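Local coordinates for enterochelin esterase (Salmonella enterica subsp. enterica serovar Typhimurium, PDB 3MGA), which probably hydrolyses the ester bonds of the siderophore ferric enterobactin, a step expected to help release its iron inside the cell, at residues A[85-90]-A[150-155]; A[90-95]-A[155-160]; A[20-25]-A[34-39]; A[346-351]-A[377-382]; A[95-100]-A[132-137]. One frame throughout, in Å; residues are numbered along the deposited sequence. Where two conformers were deposited one is given.

How the contacts relate
Contacts 1, 2, 3 and 5 lie in the N-terminal region, where two antiparallel sheets face each other. Contact 3 is a hairpin in one sheet and contact 5 hangs a loop on the other. Contact 1 bridges the two sheets; its centre is about 11 Å from that of contact 3 and 16 Å from that of contact 5. Contact 2 follows the chain out of the sandwich, about 6 Å from contact 1 between centres. Contact 4 belongs to the esterase domain and lies about 12 Å from contact 2 between centres. Trp91 of contact 2 touches Gly381 of contact 4. If the usual alpha/beta-hydrolase layout holds, contact 4 probably lies beside the loops that carry the catalytic acid and histidine.

Contact 1: residues A[85-90]-A[150-155]; sequences TALSAN and SALEMP
This is a sheet-to-sheet packing contact at one end of the N-terminal beta sandwich, part aliphatic and part carbonyl oxygen against CH2. It forms where strands 80-87 and 148-153 run out into the loops that follow, with about 206 Å² buried in all. No hydrogen bond crosses it. Met154, a selenomethionine in this crystal, makes the largest single contribution, with its CB and CG. CB lies 3.2 Å from Ala89 O, and CG lies 3.2 Å from Ser88 O. Two successive carbonyls thus rest against the root of one side chain. CG is set opposite the carbonyl carbon (chi1 -71°), and the chain then bends at chi2 and chi3. That leads SE off toward Val34 and Trp24 on the hairpin. The two strands belong to different four-stranded antiparallel sheets, as expected for the E-set, immunoglobulin-like sandwich to which this family is assigned. Leu87 and Leu152 point toward each other's segment, between the sheets. Leu87 CD1 meets Leu152 CD2 at 4.3 Å, methyl to methyl. Leu87 CB is also 4.4 Å from Met154 CG. Phe36, from the sheet of Leu87, presses on Leu152 beside them.

Contact 2: residues A[90-95]-A[155-160]; sequences NWRGSY and PDAPLQ
The guanidinium of Arg92 is sandwiched between two residues of the 155-160 loop. The amide of Gln160 stacks on one face, with NE2 3.1 Å above the plane and the two planes 20° apart. On the opposite face sits Ala157 CB, 3.6 Å above the plane. Pro158 O lies at the edge, near the plane. The contact marks where the chain leaves the N-terminal E-set-like sandwich: strand 92-100 meets the loop that follows strand 148-153. Both terminal nitrogens of Arg92 turn to the one carbonyl. NH2 donates to Pro158 O at a modelled 2.5 Å, too short to be taken literally, so its exact length is doubtful. NH1 adds a weak, bent bond to the same oxygen. The kink at chi3 (53°) swings the guanidinium round toward the loop. NE and Gln160 NE2 are both donors and do not bond to each other, so the stack there is a packing contact. The amide is fixed by other partners. Gln160 OE1 accepts from Arg389, and NE2 donates to the carbonyl of Leu386. Both belong to helix 385-399, so the stack lies where the esterase domain meets the sandwich. Glu153 forms a long, weak ion pair with Arg92. Pro158 CG touches Arg92 NH2 at 3.4 Å. At the start of the loop, Ala157 CA makes a CA-H...O contact of 3.5 Å with Asn90 O.

Contact 3: residues A[20-25]-A[34-39]; sequences TGPEWI and VTFWWR
Glu23 crosses to Trp37 along the outer side of a beta hairpin. Its CB rises on the same face of the sheet as Thr35. CG then lies opposite the carbonyl carbon (chi1 -66°) and comes within 4.1 Å of Trp37 NE1. CD is closer, 3.7 Å from the same atom. OE1 accepts a hydrogen bond from NE1 at 3.1 Å. The indole N-H reaches it from above the carboxylate plane, 64° out of it, and the two flat groups stand 81° apart. OE2 has a long, weak ion pair with Lys19. The hairpin pairs strand 23-26, which is weakly bonded here, with strand 32-39. Glu23 and Thr35 form its sound antiparallel hydrogen-bonded pair: Glu23 N to Thr35 O is 3.0 Å, and Thr35 N to Glu23 O is 2.8 Å. On the other face the contacts between these residues are apolar. Pro22 CG touches Phe36 CD1 at 3.8 Å, while its CB lies over a face of the ring. Trp24 CB meets Val34 CG2 at 3.9 Å. The hairpin is thus two-sided: proline, valine and phenylalanine face the sandwich interior, while on the other side the carboxylate accepts the indole N-H, and its charge may polarise that bond.

Contact 4: residues A[346-351]-A[377-382]; sequences VLEAGV and RQVDGG
A beta-alpha-beta unit of the alpha/beta-hydrolase domain is closed here. Strand 344-350 runs through helix 354-367 to strand 373-379, and the two strands lie side by side in parallel; within 346-350 and 377-379 their directions differ by 19°. Strand 373-379 is the last in the order of the central sheet. In this fold the loops after the two strands usually carry the catalytic acid and histidine, so the contact probably lies beside that part of the active site. The backbone ladder alternates between the strands. Arg377 N donates to Leu347 O at 3.0 Å, and Val379 N donates to Ala349 O at 3.1 Å. The bond from Ala349 N to Arg377 O is weak. Val351 N closes the row on Val379 O at 3.0 Å, with the donor nearly in line with the carbonyl bond. Glu348 and Val379 share a face. Glu348 CG, opposite its backbone N (chi1 166°), meets Val379 CG2 at 3.7 Å. Its OE2 bonds to Gln312 NE2, and the side chain also touches Trp388 of helix 385-399. Val379 O also receives a weak bond from Gly381 N, across an inverse gamma turn centred on Asp380. This turn folds the chain back over Gly350. Gly350 CA then lies 3.1 Å from Val379 O and 3.3 Å from Gly381 O.

Contact 5: residues A[95-100]-A[132-137]; sequences YCFIPT and IADPLN
Tyr95 and Asp134 make the side-chain hydrogen bond of this contact. Tyr95 OH donates to Asp134 OD2 at 2.6 Å, and OD2 accepts through its anti lone pair. OD2 lies at the ring edge, in its plane, while the carboxylate is turned 75° from the ring. The other oxygen is held as well: Asp134 OD1 accepts from Leu136 N at 3.0 Å. This is an Asx turn, and it sits on the type I beta turn from Asp134 to Asn137. Bonds to both oxygens should restrain the rotation of the carboxylate. CG of Asp134 stands opposite its backbone N (chi1 -176°), which extends the group toward strand 92-100. Backbone bonds form a single antiparallel bridge. Phe97 N donates to Ile132 O at 2.9 Å, and Ile132 N donates to Phe97 O at 2.8 Å. Packing contacts add to the bridge. Pro99 CG touches Ile132 CD1 at 3.9 Å. Phe97 CE2 comes within 3.5 Å of Asp134 CG, at an oblique angle. The loop follows helix 117-127 and leads to strand 140-142. On strand 148-153, Ser150 OG accepts from Asp134 N, and Asn137 ND2 donates to Ala151 O. Phe36 and Trp38 of strand 32-39, in the facing sheet, pack on Phe97, Pro99 and Ile132.

Contact 1: residues A[85-90]-A[150-155]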
# COMPACT_ATOMS: atom_id res chain seq x y z
N THR A 85 -2.50 0.98 -23.25
CA THR A 85 -3.43 0.06 -22.63
C THR A 85 -4.70 0.80 -22.25
O THR A 85 -4.80 2.01 -22.44
CB THR A 85 -2.82 -0.56 -21.35
OG1 THR A 85 -3.79 -1.39 -20.70
CG2 THR A 85 -2.38 0.51 -20.38
N ALA A 86 -5.68 0.06 -21.73
CA ALA A 86 -6.94 0.63 -21.27
C ALA A 86 -6.96 0.66 -19.74
O ALA A 86 -6.50 -0.28 -19.09
CB ALA A 86 -8.11 -0.18 -21.79
N LEU A 87 -7.47 1.75 -19.17
CA LEU A 87 -7.56 1.89 -17.73
C LEU A 87 -8.89 2.53 -17.36
O LEU A 87 -9.41 3.35 -18.12
CB LEU A 87 -6.41 2.74 -17.20
CG LEU A 87 -5.02 2.14 -17.35
CD1 LEU A 87 -3.95 3.14 -16.96
CD2 LEU A 87 -4.90 0.85 -16.52
N SER A 88 -9.45 2.13 -16.22
CA SER A 88 -10.72 2.68 -15.77
C SER A 88 -10.57 4.13 -15.30
O SER A 88 -9.48 4.56 -14.93
CB SER A 88 -11.31 1.83 -14.66
OG SER A 88 -10.47 1.87 -13.52
N ALA A 89 -11.67 4.86 -15.27
CA ALA A 89 -11.65 6.27 -14.88
C ALA A 89 -11.27 6.56 -13.44
O ALA A 89 -10.72 7.62 -13.15
CB ALA A 89 -13.01 6.89 -15.19
N ASN A 90 -11.55 5.63 -12.54
CA ASN A 90 -11.27 5.81 -11.12
C ASN A 90 -9.93 5.23 -10.66
O ASN A 90 -9.58 5.32 -9.48
CB ASN A 90 -12.40 5.15 -10.32
CG ASN A 90 -13.77 5.75 -10.62
OD1 ASN A 90 -13.91 6.97 -10.75
ND2 ASN A 90 -14.78 4.90 -10.69
N SER A 150 6.87 5.34 -10.31
CA SER A 150 6.22 6.60 -10.68
C SER A 150 4.71 6.51 -10.50
O SER A 150 4.14 5.43 -10.48
CB SER A 150 6.60 6.96 -12.11
OG SER A 150 8.01 7.09 -12.20
N ALA A 151 4.07 7.67 -10.35
CA ALA A 151 2.64 7.73 -10.10
C ALA A 151 1.81 8.14 -11.31
O ALA A 151 2.14 9.08 -12.04
CB ALA A 151 2.37 8.69 -8.95
N LEU A 152 0.70 7.42 -11.49
CA LEU A 152 -0.25 7.67 -12.56
C LEU A 152 -1.65 7.66 -11.97
O LEU A 152 -1.99 6.75 -11.20
CB LEU A 152 -0.14 6.60 -13.65
CG LEU A 152 -1.04 6.80 -14.88
CD1 LEU A 152 -0.92 8.22 -15.43
CD2 LEU A 152 -0.72 5.77 -15.96
N GLU A 153 -2.44 8.65 -12.32
CA GLU A 153 -3.81 8.75 -11.82
C GLU A 153 -4.77 9.19 -12.91
O GLU A 153 -4.51 10.16 -13.60
CB GLU A 153 -3.88 9.79 -10.70
CG GLU A 153 -2.90 9.59 -9.56
CD GLU A 153 -3.18 10.52 -8.39
OE1 GLU A 153 -2.53 10.38 -7.34
OE2 GLU A 153 -4.07 11.39 -8.52
N MSE A 154 -5.88 8.47 -13.06
CA MSE A 154 -6.88 8.85 -14.04
C MSE A 154 -7.69 10.00 -13.42
O MSE A 154 -7.68 10.16 -12.20
CB MSE A 154 -7.76 7.68 -14.43
CG MSE A 154 -7.07 6.62 -15.30
SE MSE A 154 -6.30 7.29 -16.98
CE MSE A 154 -4.51 7.84 -16.44
N PRO A 155 -8.38 10.80 -14.25
CA PRO A 155 -9.09 11.99 -13.78
C PRO A 155 -10.12 11.80 -12.69
O PRO A 155 -10.40 12.74 -11.96
CB PRO A 155 -9.77 12.50 -15.06
CG PRO A 155 -8.94 11.96 -16.17
CD PRO A 155 -8.53 10.62 -15.70

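Contact 2: residues A[90-95]-A[155-160]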
# COMPACT_ATOMS: atom_id res chain seq x y z
N ASN A 90 -11.55 5.63 -12.54
CA ASN A 90 -11.27 5.81 -11.12
C ASN A 90 -9.93 5.23 -10.66
O ASN A 90 -9.58 5.32 -9.48
CB ASN A 90 -12.40 5.15 -10.32
CG ASN A 90 -13.77 5.75 -10.62
OD1 ASN A 90 -13.91 6.97 -10.75
ND2 ASN A 90 -14.78 4.90 -10.69
N TRP A 91 -9.18 4.66 -11.60
CA TRP A 91 -7.91 4.02 -11.30
C TRP A 91 -6.73 4.93 -10.95
O TRP A 91 -6.62 6.06 -11.41
CB TRP A 91 -7.50 3.14 -12.50
CG TRP A 91 -6.26 2.35 -12.27
CD1 TRP A 91 -6.18 1.12 -11.70
CD2 TRP A 91 -4.93 2.72 -12.62
NE1 TRP A 91 -4.88 0.70 -11.67
CE2 TRP A 91 -4.09 1.67 -12.22
CE3 TRP A 91 -4.36 3.86 -13.21
CZ2 TRP A 91 -2.70 1.70 -12.41
CZ3 TRP A 91 -2.98 3.89 -13.40
CH2 TRP A 91 -2.17 2.82 -13.00
N ARG A 92 -5.85 4.38 -10.12
CA ARG A 92 -4.64 5.02 -9.66
C ARG A 92 -3.65 3.91 -9.34
O ARG A 92 -4.04 2.88 -8.79
CB ARG A 92 -4.92 5.89 -8.44
CG ARG A 92 -3.71 6.41 -7.67
CD ARG A 92 -4.11 7.73 -6.94
NE ARG A 92 -5.30 7.53 -6.13
CZ ARG A 92 -6.14 8.47 -5.75
NH1 ARG A 92 -6.00 9.74 -6.13
NH2 ARG A 92 -7.18 8.13 -5.00
N GLY A 93 -2.39 4.11 -9.70
CA GLY A 93 -1.39 3.10 -9.42
C GLY A 93 0.02 3.47 -9.79
O GLY A 93 0.26 4.44 -10.50
N SER A 94 0.96 2.68 -9.28
CA SER A 94 2.38 2.87 -9.52
C SER A 94 2.80 2.11 -10.75
O SER A 94 2.13 1.14 -11.16
CB SER A 94 3.19 2.32 -8.35
OG SER A 94 2.79 2.89 -7.12
N TYR A 95 3.91 2.53 -11.34
CA TYR A 95 4.45 1.83 -12.50
C TYR A 95 5.93 2.14 -12.60
O TYR A 95 6.42 3.08 -11.96
CB TYR A 95 3.72 2.21 -13.80
CG TYR A 95 4.01 3.62 -14.27
CD1 TYR A 95 3.32 4.70 -13.75
CD2 TYR A 95 4.97 3.86 -15.24
CE1 TYR A 95 3.59 6.00 -14.19
CE2 TYR A 95 5.24 5.14 -15.69
CZ TYR A 95 4.56 6.21 -15.15
OH TYR A 95 4.84 7.48 -15.60
N PRO A 155 -8.38 10.80 -14.25
CA PRO A 155 -9.09 11.99 -13.78
C PRO A 155 -10.12 11.80 -12.69
O PRO A 155 -10.40 12.74 -11.96
CB PRO A 155 -9.77 12.50 -15.06
CG PRO A 155 -8.94 11.96 -16.17
CD PRO A 155 -8.53 10.62 -15.70
N ASP A 156 -10.69 10.61 -12.56
CA ASP A 156 -11.71 10.37 -11.56
C ASP A 156 -11.23 9.56 -10.36
O ASP A 156 -12.04 9.02 -9.61
CB ASP A 156 -12.94 9.75 -12.21
CG ASP A 156 -13.63 10.71 -13.18
OD1 ASP A 156 -13.73 11.91 -12.86
OD2 ASP A 156 -14.11 10.25 -14.24
N ALA A 157 -9.91 9.47 -10.18
CA ALA A 157 -9.34 8.78 -9.04
C ALA A 157 -9.83 9.56 -7.83
O ALA A 157 -9.75 10.79 -7.82
CB ALA A 157 -7.82 8.80 -9.10
N PRO A 158 -10.34 8.87 -6.80
CA PRO A 158 -10.88 9.62 -5.65
C PRO A 158 -9.83 10.45 -4.91
O PRO A 158 -8.65 10.10 -4.92
CB PRO A 158 -11.42 8.51 -4.74
CG PRO A 158 -10.53 7.34 -5.05
CD PRO A 158 -10.26 7.43 -6.53
N LEU A 159 -10.25 11.54 -4.29
CA LEU A 159 -9.32 12.38 -3.56
C LEU A 159 -8.66 11.58 -2.42
O LEU A 159 -9.29 10.70 -1.83
CB LEU A 159 -10.03 13.62 -2.99
CG LEU A 159 -10.58 14.66 -3.96
CD1 LEU A 159 -11.30 15.80 -3.19
CD2 LEU A 159 -9.47 15.24 -4.85
N GLN A 160 -7.39 11.88 -2.17
CA GLN A 160 -6.60 11.25 -1.10
C GLN A 160 -6.42 12.29 -0.00
O GLN A 160 -5.50 13.08 -0.07
CB GLN A 160 -5.27 10.79 -1.65
CG GLN A 160 -5.45 9.73 -2.69
CD GLN A 160 -4.18 9.05 -3.09
OE1 GLN A 160 -3.18 9.70 -3.41
NE2 GLN A 160 -4.21 7.73 -3.12

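Contact 3: residues A[20-25]-A[34-39]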
# COMPACT_ATOMS: atom_id res chain seq x y z
N THR A 20 5.33 14.99 -20.95
CA THR A 20 5.46 15.17 -19.51
C THR A 20 5.18 13.87 -18.76
O THR A 20 5.15 13.85 -17.53
CB THR A 20 4.44 16.22 -19.02
OG1 THR A 20 4.71 17.48 -19.65
CG2 THR A 20 4.49 16.40 -17.50
N GLY A 21 4.98 12.79 -19.50
CA GLY A 21 4.68 11.49 -18.92
C GLY A 21 3.59 10.81 -19.72
O GLY A 21 3.38 11.13 -20.89
N PRO A 22 2.90 9.84 -19.10
CA PRO A 22 1.81 9.15 -19.79
C PRO A 22 0.68 10.09 -20.22
O PRO A 22 0.36 11.05 -19.52
CB PRO A 22 1.31 8.16 -18.74
CG PRO A 22 2.49 7.92 -17.87
CD PRO A 22 3.20 9.23 -17.80
N GLU A 23 0.09 9.79 -21.37
CA GLU A 23 -1.03 10.57 -21.91
C GLU A 23 -2.28 9.70 -21.96
O GLU A 23 -2.19 8.50 -22.16
CB GLU A 23 -0.69 11.08 -23.31
CG GLU A 23 0.46 12.08 -23.34
CD GLU A 23 0.87 12.44 -24.76
OE1 GLU A 23 0.89 11.53 -25.61
OE2 GLU A 23 1.21 13.62 -25.00
N TRP A 24 -3.44 10.32 -21.80
CA TRP A 24 -4.69 9.59 -21.80
C TRP A 24 -5.78 10.23 -22.67
O TRP A 24 -5.79 11.44 -22.88
CB TRP A 24 -5.20 9.43 -20.36
CG TRP A 24 -5.42 10.74 -19.63
CD1 TRP A 24 -6.55 11.50 -19.65
CD2 TRP A 24 -4.50 11.40 -18.76
NE1 TRP A 24 -6.39 12.61 -18.85
CE2 TRP A 24 -5.14 12.57 -18.29
CE3 TRP A 24 -3.20 11.12 -18.33
CZ2 TRP A 24 -4.52 13.47 -17.42
CZ3 TRP A 24 -2.58 12.02 -17.46
CH2 TRP A 24 -3.24 13.17 -17.01
N ILE A 25 -6.68 9.38 -23.18
CA ILE A 25 -7.81 9.81 -23.99
C ILE A 25 -9.07 9.12 -23.48
O ILE A 25 -9.12 7.90 -23.39
CB ILE A 25 -7.63 9.48 -25.48
CG1 ILE A 25 -6.44 10.24 -26.06
CG2 ILE A 25 -8.89 9.81 -26.26
CD1 ILE A 25 -6.57 11.74 -25.97
N VAL A 34 -4.51 4.86 -22.48
CA VAL A 34 -3.34 5.52 -21.92
C VAL A 34 -2.05 5.08 -22.64
O VAL A 34 -1.80 3.89 -22.79
CB VAL A 34 -3.21 5.23 -20.42
CG1 VAL A 34 -2.02 5.98 -19.83
CG2 VAL A 34 -4.50 5.62 -19.70
N THR A 35 -1.25 6.06 -23.06
CA THR A 35 -0.01 5.79 -23.77
C THR A 35 1.21 6.19 -22.94
O THR A 35 1.27 7.29 -22.40
CB THR A 35 0.05 6.57 -25.11
OG1 THR A 35 -1.03 6.16 -25.94
CG2 THR A 35 1.36 6.32 -25.83
N PHE A 36 2.17 5.27 -22.87
CA PHE A 36 3.41 5.48 -22.14
C PHE A 36 4.53 5.72 -23.12
O PHE A 36 4.55 5.15 -24.21
CB PHE A 36 3.73 4.24 -21.30
CG PHE A 36 2.77 4.01 -20.17
CD1 PHE A 36 3.14 4.29 -18.86
CD2 PHE A 36 1.50 3.54 -20.41
CE1 PHE A 36 2.25 4.08 -17.81
CE2 PHE A 36 0.61 3.33 -19.37
CZ PHE A 36 0.98 3.60 -18.07
N TRP A 37 5.47 6.59 -22.74
CA TRP A 37 6.61 6.90 -23.58
C TRP A 37 7.92 6.76 -22.81
O TRP A 37 8.01 7.15 -21.64
CB TRP A 37 6.54 8.33 -24.10
CG TRP A 37 5.25 8.73 -24.75
CD1 TRP A 37 4.23 9.43 -24.19
CD2 TRP A 37 4.86 8.46 -26.10
NE1 TRP A 37 3.22 9.62 -25.09
CE2 TRP A 37 3.58 9.04 -26.28
CE3 TRP A 37 5.46 7.80 -27.18
CZ2 TRP A 37 2.89 8.96 -27.49
CZ3 TRP A 37 4.77 7.72 -28.39
CH2 TRP A 37 3.50 8.30 -28.53
N TRP A 38 8.92 6.20 -23.47
CA TRP A 38 10.26 6.05 -22.91
C TRP A 38 11.22 6.40 -24.03
O TRP A 38 11.11 5.87 -25.14
CB TRP A 38 10.53 4.65 -22.37
CG TRP A 38 11.93 4.50 -21.79
CD1 TRP A 38 12.38 4.99 -20.59
CD2 TRP A 38 13.05 3.82 -22.39
NE1 TRP A 38 13.71 4.67 -20.41
CE2 TRP A 38 14.14 3.95 -21.50
CE3 TRP A 38 13.23 3.12 -23.59
CZ2 TRP A 38 15.39 3.40 -21.77
CZ3 TRP A 38 14.48 2.58 -23.86
CH2 TRP A 38 15.55 2.72 -22.95
N ARG A 39 12.15 7.31 -23.74
CA ARG A 39 13.14 7.75 -24.71
C ARG A 39 14.42 6.95 -24.49
O ARG A 39 15.02 7.00 -23.42
CB ARG A 39 13.43 9.24 -24.53
CG ARG A 39 14.39 9.82 -25.57
CD ARG A 39 14.59 11.31 -25.37
NE ARG A 39 15.32 11.92 -26.48
CZ ARG A 39 15.64 13.21 -26.56
NH1 ARG A 39 15.32 14.05 -25.58
NH2 ARG A 39 16.30 13.66 -27.62

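Contact 4: residues A[346-351]-A[377-382]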
# COMPACT_ATOMS: atom_id res chain seq x y z
N VAL A 346 -12.22 -1.29 9.33
CA VAL A 346 -12.18 -0.78 7.98
C VAL A 346 -11.45 -1.89 7.22
O VAL A 346 -10.32 -2.25 7.57
CB VAL A 346 -11.43 0.54 7.85
CG1 VAL A 346 -11.19 0.88 6.37
CG2 VAL A 346 -12.18 1.66 8.56
N LEU A 347 -12.11 -2.44 6.22
CA LEU A 347 -11.53 -3.54 5.47
C LEU A 347 -11.47 -3.08 4.02
O LEU A 347 -12.49 -2.94 3.35
CB LEU A 347 -12.41 -4.78 5.68
CG LEU A 347 -11.82 -6.16 5.41
CD1 LEU A 347 -10.56 -6.38 6.22
CD2 LEU A 347 -12.87 -7.22 5.75
N GLU A 348 -10.25 -2.79 3.57
CA GLU A 348 -10.02 -2.31 2.23
C GLU A 348 -9.23 -3.30 1.39
O GLU A 348 -8.34 -4.00 1.90
CB GLU A 348 -9.28 -0.98 2.28
CG GLU A 348 -8.68 -0.54 0.95
CD GLU A 348 -7.81 0.68 1.09
OE1 GLU A 348 -8.28 1.67 1.69
OE2 GLU A 348 -6.66 0.65 0.58
N ALA A 349 -9.56 -3.34 0.10
CA ALA A 349 -8.90 -4.22 -0.87
C ALA A 349 -9.22 -3.72 -2.27
O ALA A 349 -10.30 -3.17 -2.51
CB ALA A 349 -9.35 -5.64 -0.69
N GLY A 350 -8.28 -3.89 -3.19
CA GLY A 350 -8.46 -3.42 -4.56
C GLY A 350 -8.92 -4.51 -5.51
O GLY A 350 -8.61 -5.68 -5.32
N VAL A 351 -9.66 -4.11 -6.55
CA VAL A 351 -10.17 -5.03 -7.55
C VAL A 351 -9.06 -5.52 -8.48
O VAL A 351 -9.25 -6.47 -9.24
CB VAL A 351 -11.33 -4.41 -8.38
CG1 VAL A 351 -12.54 -4.15 -7.50
CG2 VAL A 351 -10.90 -3.11 -9.09
N ARG A 377 -14.52 -1.21 1.91
CA ARG A 377 -14.08 -0.23 0.92
C ARG A 377 -13.35 -0.90 -0.25
O ARG A 377 -12.28 -1.47 -0.08
CB ARG A 377 -13.18 0.84 1.57
CG ARG A 377 -13.90 1.76 2.58
CD ARG A 377 -15.03 2.55 1.90
NE ARG A 377 -15.72 3.50 2.77
CZ ARG A 377 -16.78 3.21 3.52
NH1 ARG A 377 -17.27 1.98 3.54
NH2 ARG A 377 -17.33 4.15 4.27
N GLN A 378 -13.95 -0.82 -1.44
CA GLN A 378 -13.37 -1.39 -2.66
C GLN A 378 -12.61 -0.28 -3.34
O GLN A 378 -13.09 0.84 -3.42
CB GLN A 378 -14.45 -1.86 -3.64
CG GLN A 378 -15.34 -2.93 -3.09
CD GLN A 378 -16.37 -3.41 -4.09
OE1 GLN A 378 -16.30 -3.10 -5.29
NE2 GLN A 378 -17.33 -4.19 -3.61
N VAL A 379 -11.42 -0.60 -3.84
CA VAL A 379 -10.58 0.38 -4.49
C VAL A 379 -10.28 -0.03 -5.92
O VAL A 379 -9.96 -1.19 -6.20
CB VAL A 379 -9.26 0.59 -3.68
CG1 VAL A 379 -8.38 1.64 -4.33
CG2 VAL A 379 -9.58 1.01 -2.26
N ASP A 380 -10.43 0.91 -6.84
CA ASP A 380 -10.12 0.67 -8.24
C ASP A 380 -8.62 0.90 -8.34
O ASP A 380 -8.15 1.99 -8.67
CB ASP A 380 -10.90 1.63 -9.15
CG ASP A 380 -10.62 1.40 -10.62
OD1 ASP A 380 -9.68 0.65 -10.95
OD2 ASP A 380 -11.34 1.98 -11.46
N GLY A 381 -7.88 -0.16 -7.99
CA GLY A 381 -6.42 -0.17 -7.97
C GLY A 381 -6.00 -1.51 -7.38
O GLY A 381 -6.85 -2.41 -7.24
N GLY A 382 -4.73 -1.65 -7.00
CA GLY A 382 -4.26 -2.93 -6.46
C GLY A 382 -3.42 -2.94 -5.20
O GLY A 382 -3.64 -2.16 -4.28

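Contact 5: residues A[95-100]-A[132-137]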
# COMPACT_ATOMS: atom_id res chain seq x y z
N TYR A 95 3.91 2.53 -11.34
CA TYR A 95 4.45 1.83 -12.50
C TYR A 95 5.93 2.14 -12.60
O TYR A 95 6.42 3.08 -11.96
CB TYR A 95 3.72 2.21 -13.80
CG TYR A 95 4.01 3.62 -14.27
CD1 TYR A 95 3.32 4.70 -13.75
CD2 TYR A 95 4.97 3.86 -15.24
CE1 TYR A 95 3.59 6.00 -14.19
CE2 TYR A 95 5.24 5.14 -15.69
CZ TYR A 95 4.56 6.21 -15.15
OH TYR A 95 4.84 7.48 -15.60
N CYS A 96 6.63 1.34 -13.39
CA CYS A 96 8.04 1.53 -13.61
C CYS A 96 8.37 0.84 -14.92
O CYS A 96 7.60 0.00 -15.38
CB CYS A 96 8.87 0.95 -12.44
SG CYS A 96 8.65 -0.83 -12.11
N PHE A 97 9.47 1.23 -15.55
CA PHE A 97 9.87 0.58 -16.79
C PHE A 97 11.12 -0.24 -16.52
O PHE A 97 11.85 0.04 -15.57
CB PHE A 97 10.16 1.58 -17.93
CG PHE A 97 9.10 2.63 -18.12
CD1 PHE A 97 7.75 2.28 -18.17
CD2 PHE A 97 9.45 3.95 -18.35
CE1 PHE A 97 6.77 3.26 -18.36
CE2 PHE A 97 8.49 4.93 -18.56
CZ PHE A 97 7.15 4.58 -18.57
N ILE A 98 11.36 -1.24 -17.36
CA ILE A 98 12.53 -2.09 -17.23
C ILE A 98 13.20 -2.23 -18.60
O ILE A 98 13.03 -3.24 -19.29
CB ILE A 98 12.19 -3.48 -16.69
CG1 ILE A 98 11.33 -3.37 -15.43
CG2 ILE A 98 13.47 -4.27 -16.42
CD1 ILE A 98 10.95 -4.69 -14.84
N PRO A 99 13.97 -1.20 -19.01
CA PRO A 99 14.67 -1.26 -20.28
C PRO A 99 15.90 -2.15 -20.15
O PRO A 99 16.78 -1.84 -19.35
CB PRO A 99 15.06 0.20 -20.54
CG PRO A 99 15.11 0.83 -19.21
CD PRO A 99 14.21 0.06 -18.29
N THR A 100 15.94 -3.24 -20.91
CA THR A 100 17.04 -4.19 -20.85
C THR A 100 17.46 -4.74 -22.20
O THR A 100 16.72 -4.64 -23.18
CB THR A 100 16.67 -5.40 -19.97
OG1 THR A 100 17.74 -6.36 -20.00
CG2 THR A 100 15.39 -6.07 -20.48
N ILE A 132 13.23 1.11 -13.35
CA ILE A 132 13.44 2.53 -13.09
C ILE A 132 12.12 3.30 -13.15
O ILE A 132 11.15 2.85 -13.76
CB ILE A 132 14.40 3.16 -14.13
CG1 ILE A 132 13.79 3.11 -15.54
CG2 ILE A 132 15.76 2.46 -14.11
CD1 ILE A 132 14.70 3.66 -16.63
N ALA A 133 12.11 4.46 -12.51
CA ALA A 133 10.95 5.34 -12.53
C ALA A 133 10.83 5.91 -13.93
O ALA A 133 11.65 5.61 -14.79
CB ALA A 133 11.12 6.46 -11.53
N ASP A 134 9.81 6.72 -14.16
CA ASP A 134 9.60 7.34 -15.47
C ASP A 134 10.32 8.69 -15.45
O ASP A 134 9.94 9.58 -14.71
CB ASP A 134 8.10 7.49 -15.72
CG ASP A 134 7.77 8.05 -17.10
OD1 ASP A 134 8.67 8.53 -17.80
OD2 ASP A 134 6.59 8.01 -17.47
N PRO A 135 11.38 8.85 -16.27
CA PRO A 135 12.15 10.11 -16.27
C PRO A 135 11.35 11.34 -16.74
O PRO A 135 11.81 12.47 -16.57
CB PRO A 135 13.32 9.81 -17.21
CG PRO A 135 12.85 8.73 -18.09
CD PRO A 135 11.87 7.91 -17.30
N LEU A 136 10.18 11.12 -17.32
CA LEU A 136 9.33 12.21 -17.78
C LEU A 136 8.40 12.67 -16.64
O LEU A 136 7.90 13.79 -16.67
CB LEU A 136 8.47 11.74 -18.96
CG LEU A 136 9.12 11.23 -20.25
CD1 LEU A 136 10.07 10.07 -20.01
CD2 LEU A 136 8.03 10.81 -21.22
N ASN A 137 8.21 11.81 -15.64
CA ASN A 137 7.29 12.08 -14.53
C ASN A 137 8.00 12.35 -13.20
O ASN A 137 8.58 11.44 -12.59
CB ASN A 137 6.35 10.87 -14.38
CG ASN A 137 5.28 11.07 -13.32
OD1 ASN A 137 5.13 12.15 -12.75
ND2 ASN A 137 4.51 10.01 -13.06